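Side-chain contacts in regulatory protein RecX (PDB 3D5L), which probably modulates the activity of RecA, the recombinase of homologous DNA repair: residues A[166-169]-A[170-174]; A[177-180]-A[181-185]. One frame throughout, in Å; residues are numbered along the deposited sequence.

Contact 1: residues A[166-169]-A[170-174]; sequences ALKL and FRRYR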
loop_
_atom_site.group_PDB
_atom_site.type_symbol
_atom_site.label_atom_id
_atom_site.label_comp_id
_atom_site.label_asym_id
_atom_site.label_seq_id
_atom_site.Cartn_x
_atom_site.Cartn_y
_atom_site.Cartn_z
ATOM N N ALA A 166 -16.150 -11.317 -24.679
ATOM C CA ALA A 166 -16.579 -11.269 -26.075
ATOM C C ALA A 166 -18.048 -11.664 -26.234
ATOM O O ALA A 166 -18.775 -11.050 -27.011
ATOM C CB ALA A 166 -15.693 -12.178 -26.939
ATOM N N LEU A 167 -18.484 -12.682 -25.497
ATOM C CA LEU A 167 -19.867 -13.123 -25.588
ATOM C C LEU A 167 -20.772 -12.031 -25.068
ATOM O O LEU A 167 -21.884 -11.840 -25.551
ATOM C CB LEU A 167 -20.090 -14.403 -24.775
ATOM C CG LEU A 167 -19.426 -15.680 -25.300
ATOM C CD1 LEU A 167 -19.915 -16.870 -24.472
ATOM C CD2 LEU A 167 -19.771 -15.883 -26.781
ATOM N N LYS A 168 -20.279 -11.322 -24.066
ATOM C CA LYS A 168 -21.014 -10.233 -23.452
ATOM C C LYS A 168 -20.996 -9.028 -24.398
ATOM O O LYS A 168 -21.965 -8.271 -24.456
ATOM C CB LYS A 168 -20.373 -9.899 -22.100
ATOM C CG LYS A 168 -20.879 -8.649 -21.409
ATOM C CD LYS A 168 -20.335 -8.599 -19.981
ATOM C CE LYS A 168 -20.429 -7.211 -19.366
ATOM N NZ LYS A 168 -19.424 -6.260 -19.930
ATOM N N LEU A 169 -19.904 -8.861 -25.146
ATOM C CA LEU A 169 -19.801 -7.756 -26.099
ATOM C C LEU A 169 -20.641 -8.060 -27.342
ATOM O O LEU A 169 -21.240 -7.162 -27.925
ATOM C CB LEU A 169 -18.335 -7.509 -26.505
ATOM C CG LEU A 169 -17.381 -7.091 -25.378
ATOM C CD1 LEU A 169 -15.985 -6.882 -25.934
ATOM C CD2 LEU A 169 -17.869 -5.811 -24.717
ATOM N N PHE A 170 -20.690 -9.329 -27.739
ATOM C CA PHE A 170 -21.461 -9.726 -28.911
ATOM C C PHE A 170 -22.956 -9.583 -28.664
ATOM O O PHE A 170 -23.732 -9.341 -29.599
ATOM C CB PHE A 170 -21.126 -11.163 -29.315
ATOM C CG PHE A 170 -20.217 -11.253 -30.506
ATOM C CD1 PHE A 170 -20.657 -10.855 -31.764
ATOM C CD2 PHE A 170 -18.912 -11.711 -30.370
ATOM C CE1 PHE A 170 -19.811 -10.908 -32.870
ATOM C CE2 PHE A 170 -18.050 -11.769 -31.476
ATOM C CZ PHE A 170 -18.502 -11.367 -32.724
ATOM N N ARG A 171 -23.343 -9.722 -27.402
ATOM C CA ARG A 171 -24.733 -9.587 -26.999
ATOM C C ARG A 171 -25.061 -8.105 -26.817
ATOM O O ARG A 171 -26.152 -7.648 -27.157
ATOM C CB ARG A 171 -24.973 -10.350 -25.691
ATOM C CG ARG A 171 -26.349 -10.136 -25.096
ATOM C CD ARG A 171 -26.710 -11.262 -24.140
ATOM N NE ARG A 171 -27.993 -11.031 -23.479
ATOM C CZ ARG A 171 -28.211 -10.071 -22.583
ATOM N NH1 ARG A 171 -27.230 -9.245 -22.232
ATOM N NH2 ARG A 171 -29.412 -9.938 -22.035
ATOM N N ARG A 172 -24.095 -7.356 -26.299
ATOM C CA ARG A 172 -24.272 -5.932 -26.080
ATOM C C ARG A 172 -24.388 -5.143 -27.390
ATOM O O ARG A 172 -25.069 -4.126 -27.431
ATOM C CB ARG A 172 -23.109 -5.379 -25.251
ATOM C CG ARG A 172 -23.181 -3.879 -25.012
ATOM C CD ARG A 172 -21.936 -3.353 -24.311
ATOM N NE ARG A 172 -21.773 -3.915 -22.973
ATOM C CZ ARG A 172 -20.789 -3.586 -22.136
ATOM N NH1 ARG A 172 -19.876 -2.690 -22.501
ATOM N NH2 ARG A 172 -20.712 -4.157 -20.937
ATOM N N TYR A 173 -23.725 -5.607 -28.451
ATOM C CA TYR A 173 -23.765 -4.920 -29.745
ATOM C C TYR A 173 -24.454 -5.748 -30.821
ATOM O O TYR A 173 -24.099 -5.660 -32.005
ATOM C CB TYR A 173 -22.347 -4.583 -30.211
ATOM C CG TYR A 173 -21.608 -3.665 -29.272
ATOM C CD1 TYR A 173 -22.009 -2.340 -29.096
ATOM C CD2 TYR A 173 -20.515 -4.129 -28.539
ATOM C CE1 TYR A 173 -21.334 -1.493 -28.205
ATOM C CE2 TYR A 173 -19.834 -3.299 -27.650
ATOM C CZ TYR A 173 -20.247 -1.981 -27.488
ATOM O OH TYR A 173 -19.566 -1.156 -26.615
ATOM N N ARG A 174 -25.434 -6.543 -30.395
ATOM C CA ARG A 174 -26.207 -7.422 -31.273
ATOM C C ARG A 174 -27.028 -6.646 -32.292
ATOM O O ARG A 174 -27.522 -7.211 -33.260
ATOM C CB ARG A 174 -27.163 -8.287 -30.438
ATOM C CG ARG A 174 -28.143 -7.471 -29.584
ATOM C CD ARG A 174 -29.272 -8.310 -28.957
ATOM N NE ARG A 174 -28.792 -9.344 -28.045
ATOM C CZ ARG A 174 -28.329 -10.535 -28.424
ATOM N NH1 ARG A 174 -28.282 -10.862 -29.715
ATOM N NH2 ARG A 174 -27.907 -11.403 -27.509
#
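In the last turn of its helix Leu-169 meets the side chains three and four residues on, Arg-172 and Tyr-173. With CG anti to its carbonyl carbon (chi1 -62°), it brings its CD2 branch over one face of the Arg-172 guanidinium, where CD2 is 4.3 Å from Arg-172 NH1. The same methyl touches the tyrosine ring, CD2 to Tyr-173 CE2 at 4.3 Å. Arg-172 runs out straight and then turns at chi3 (-63°), alongside Lys-168. There Lys-168 NZ and Arg-172 NH2 stand 2.7 Å apart, two donors of like charge that would be expected to repel, so the placing of these ends is doubtful. On the other flank Phe-170 turns a ring edge to the carbonyl of Ala-166, its CD2 3.4 Å from Ala-166 O. That oxygen also accepts the Phe-170 amide, N to O 2.7 Å. One turn on, Tyr-173 N donates a hydrogen bond to Leu-169 O at 3.0 Å, although Tyr-173 is already the first residue outside helical phi/psi. This is the C-terminal end of an alpha-helix, with i to i+4 bonding carried through its last turn, in helix 155-172 of the third three-helix domain of RecX.

Contact 2: residues A[177-180]-A[181-185]; sequences PERR and REQKV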
loop_
_atom_site.group_PDB
_atom_site.type_symbol
_atom_site.label_atom_id
_atom_site.label_comp_id
_atom_site.label_asym_id
_atom_site.label_seq_id
_atom_site.Cartn_x
_atom_site.Cartn_y
_atom_site.Cartn_z
ATOM N N PRO A 177 -24.505 -4.344 -37.534
ATOM C CA PRO A 177 -24.258 -5.282 -38.639
ATOM C C PRO A 177 -22.938 -6.065 -38.511
ATOM O O PRO A 177 -22.016 -5.634 -37.826
ATOM C CB PRO A 177 -24.277 -4.376 -39.870
ATOM C CG PRO A 177 -23.793 -3.057 -39.332
ATOM C CD PRO A 177 -24.519 -2.950 -38.017
ATOM N N GLU A 178 -22.885 -7.216 -39.182
ATOM C CA GLU A 178 -21.741 -8.129 -39.217
ATOM C C GLU A 178 -20.370 -7.546 -38.922
ATOM O O GLU A 178 -19.811 -7.767 -37.857
ATOM C CB GLU A 178 -21.663 -8.805 -40.584
ATOM C CG GLU A 178 -22.910 -9.549 -41.014
ATOM C CD GLU A 178 -23.220 -10.722 -40.114
ATOM O OE1 GLU A 178 -23.983 -11.615 -40.547
ATOM O OE2 GLU A 178 -22.700 -10.747 -38.974
ATOM N N ARG A 179 -19.835 -6.814 -39.895
ATOM C CA ARG A 179 -18.513 -6.208 -39.805
ATOM C C ARG A 179 -18.331 -5.241 -38.638
ATOM O O ARG A 179 -17.292 -5.251 -37.970
ATOM C CB ARG A 179 -18.172 -5.505 -41.133
ATOM C CG ARG A 179 -16.781 -4.876 -41.167
ATOM C CD ARG A 179 -16.301 -4.602 -42.600
ATOM N NE ARG A 179 -15.144 -3.710 -42.622
ATOM C CZ ARG A 179 -13.906 -4.063 -42.281
ATOM N NH1 ARG A 179 -13.644 -5.303 -41.896
ATOM N NH2 ARG A 179 -12.929 -3.165 -42.301
ATOM N N ARG A 180 -19.328 -4.403 -38.387
ATOM C CA ARG A 180 -19.212 -3.455 -37.284
ATOM C C ARG A 180 -19.280 -4.159 -35.952
ATOM O O ARG A 180 -18.578 -3.790 -35.015
ATOM C CB ARG A 180 -20.324 -2.411 -37.323
ATOM C CG ARG A 180 -20.064 -1.255 -38.252
ATOM C CD ARG A 180 -21.212 -0.266 -38.181
ATOM N NE ARG A 180 -21.030 0.854 -39.099
ATOM C CZ ARG A 180 -20.003 1.697 -39.061
ATOM N NH1 ARG A 180 -19.046 1.547 -38.147
ATOM N NH2 ARG A 180 -19.942 2.706 -39.927
ATOM N N ARG A 181 -20.125 -5.176 -35.876
ATOM C CA ARG A 181 -20.314 -5.910 -34.638
ATOM C C ARG A 181 -19.036 -6.597 -34.200
ATOM O O ARG A 181 -18.633 -6.482 -33.045
ATOM C CB ARG A 181 -21.421 -6.939 -34.812
ATOM C CG ARG A 181 -21.916 -7.548 -33.523
ATOM C CD ARG A 181 -22.944 -8.601 -33.847
ATOM N NE ARG A 181 -23.509 -9.197 -32.649
ATOM C CZ ARG A 181 -24.387 -10.195 -32.662
ATOM N NH1 ARG A 181 -24.792 -10.701 -33.821
ATOM N NH2 ARG A 181 -24.854 -10.688 -31.518
ATOM N N GLU A 182 -18.400 -7.300 -35.131
ATOM C CA GLU A 182 -17.164 -8.007 -34.842
ATOM C C GLU A 182 -16.052 -7.021 -34.448
ATOM O O GLU A 182 -15.406 -7.199 -33.416
ATOM C CB GLU A 182 -16.714 -8.833 -36.055
ATOM C CG GLU A 182 -17.836 -9.452 -36.896
ATOM C CD GLU A 182 -18.668 -10.506 -36.167
ATOM O OE1 GLU A 182 -18.074 -11.468 -35.630
ATOM O OE2 GLU A 182 -19.921 -10.383 -36.147
ATOM N N GLN A 183 -15.834 -5.986 -35.258
ATOM C CA GLN A 183 -14.786 -5.006 -34.965
ATOM C C GLN A 183 -14.934 -4.433 -33.559
ATOM O O GLN A 183 -13.952 -4.278 -32.836
ATOM C CB GLN A 183 -14.811 -3.851 -35.973
ATOM C CG GLN A 183 -14.673 -4.256 -37.431
ATOM C CD GLN A 183 -14.522 -3.051 -38.350
ATOM O OE1 GLN A 183 -13.415 -2.720 -38.782
ATOM N NE2 GLN A 183 -15.637 -2.375 -38.638
ATOM N N LYS A 184 -16.165 -4.106 -33.185
ATOM C CA LYS A 184 -16.466 -3.547 -31.869
ATOM C C LYS A 184 -16.002 -4.510 -30.762
ATOM O O LYS A 184 -15.561 -4.084 -29.694
ATOM C CB LYS A 184 -17.976 -3.307 -31.750
ATOM C CG LYS A 184 -18.369 -2.352 -30.650
ATOM C CD LYS A 184 -17.864 -0.954 -30.949
ATOM C CE LYS A 184 -18.121 -0.011 -29.775
ATOM N NZ LYS A 184 -17.676 1.372 -30.105
ATOM N N VAL A 185 -16.124 -5.806 -31.026
ATOM C CA VAL A 185 -15.711 -6.821 -30.067
ATOM C C VAL A 185 -14.183 -6.931 -30.042
ATOM O O VAL A 185 -13.592 -7.095 -28.979
ATOM C CB VAL A 185 -16.314 -8.200 -30.421
ATOM C CG1 VAL A 185 -15.763 -9.253 -29.494
ATOM C CG2 VAL A 185 -17.846 -8.151 -30.324
#
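This is a surface contact between side chains one helical turn apart, near the N-terminal end of helix 178-191, and its main pair is Arg-179 with Gln-183. The Gln-183 amide stacks on the Arg-179 guanidinium with the two planes 29° apart. Its oxygen OE1 sits over one face, toward the rim, 3.6 Å from Arg-179 NH2, and so rests on the flat group instead of meeting its N-H edge. The other half of the amide passes the aliphatic part of the arginine, NE2 to Arg-179 CG at 3.7 Å. Gln-183 NE2 also reaches back to Arg-179 O in a weak bond of 3.4 Å, which is doubtful because that oxygen is modelled too close to a neighbour. Were Gln-183 cut back to an alanine, the Arg-179 guanidinium would lose the flat group on that face and is likely to be freer to turn. On another flank Glu-178 and Glu-182 run side by side, their OE2 atoms 4.0 Å apart and their carboxylates turned 59° against each other, a like-charge approach that is likely to be mildly unfavourable. Two backbone bonds of the i to i+4 kind hold the turn, Arg-181 N to Pro-177 O at 2.8 Å and Lys-184 N to Arg-180 O at 3.0 Å. Arg-181 itself stretches away from this turn, its CG anti to the backbone N (chi1 -167°), and its NH2 is hydrogen-bonded to Phe-170 O. Next along the helix, Val-185 packs on Ala-166 and Leu-169, so that one side of helix 178-191 lies against helix 155-172.

In the fold
Contact 1 comes first along the chain, at the C-terminal end of helix 155-172, and contact 2 follows near the N-terminal end of helix 178-191. The two helices are consecutive, and both contacts fall within the range of the third three-helix domain. Their centres are about 10 Å apart, and both lie far out on the same side of the chain's centre, about 36 and 41 Å from it. They touch directly: Tyr-173 CE2 packs on Lys-184 CG at 3.5 Å, and Tyr-173 O lies 3.3 Å from Arg-181 CG. The residue just past the first helix thus packs on the start of the second, consistent with a set angle between the two across the short turn.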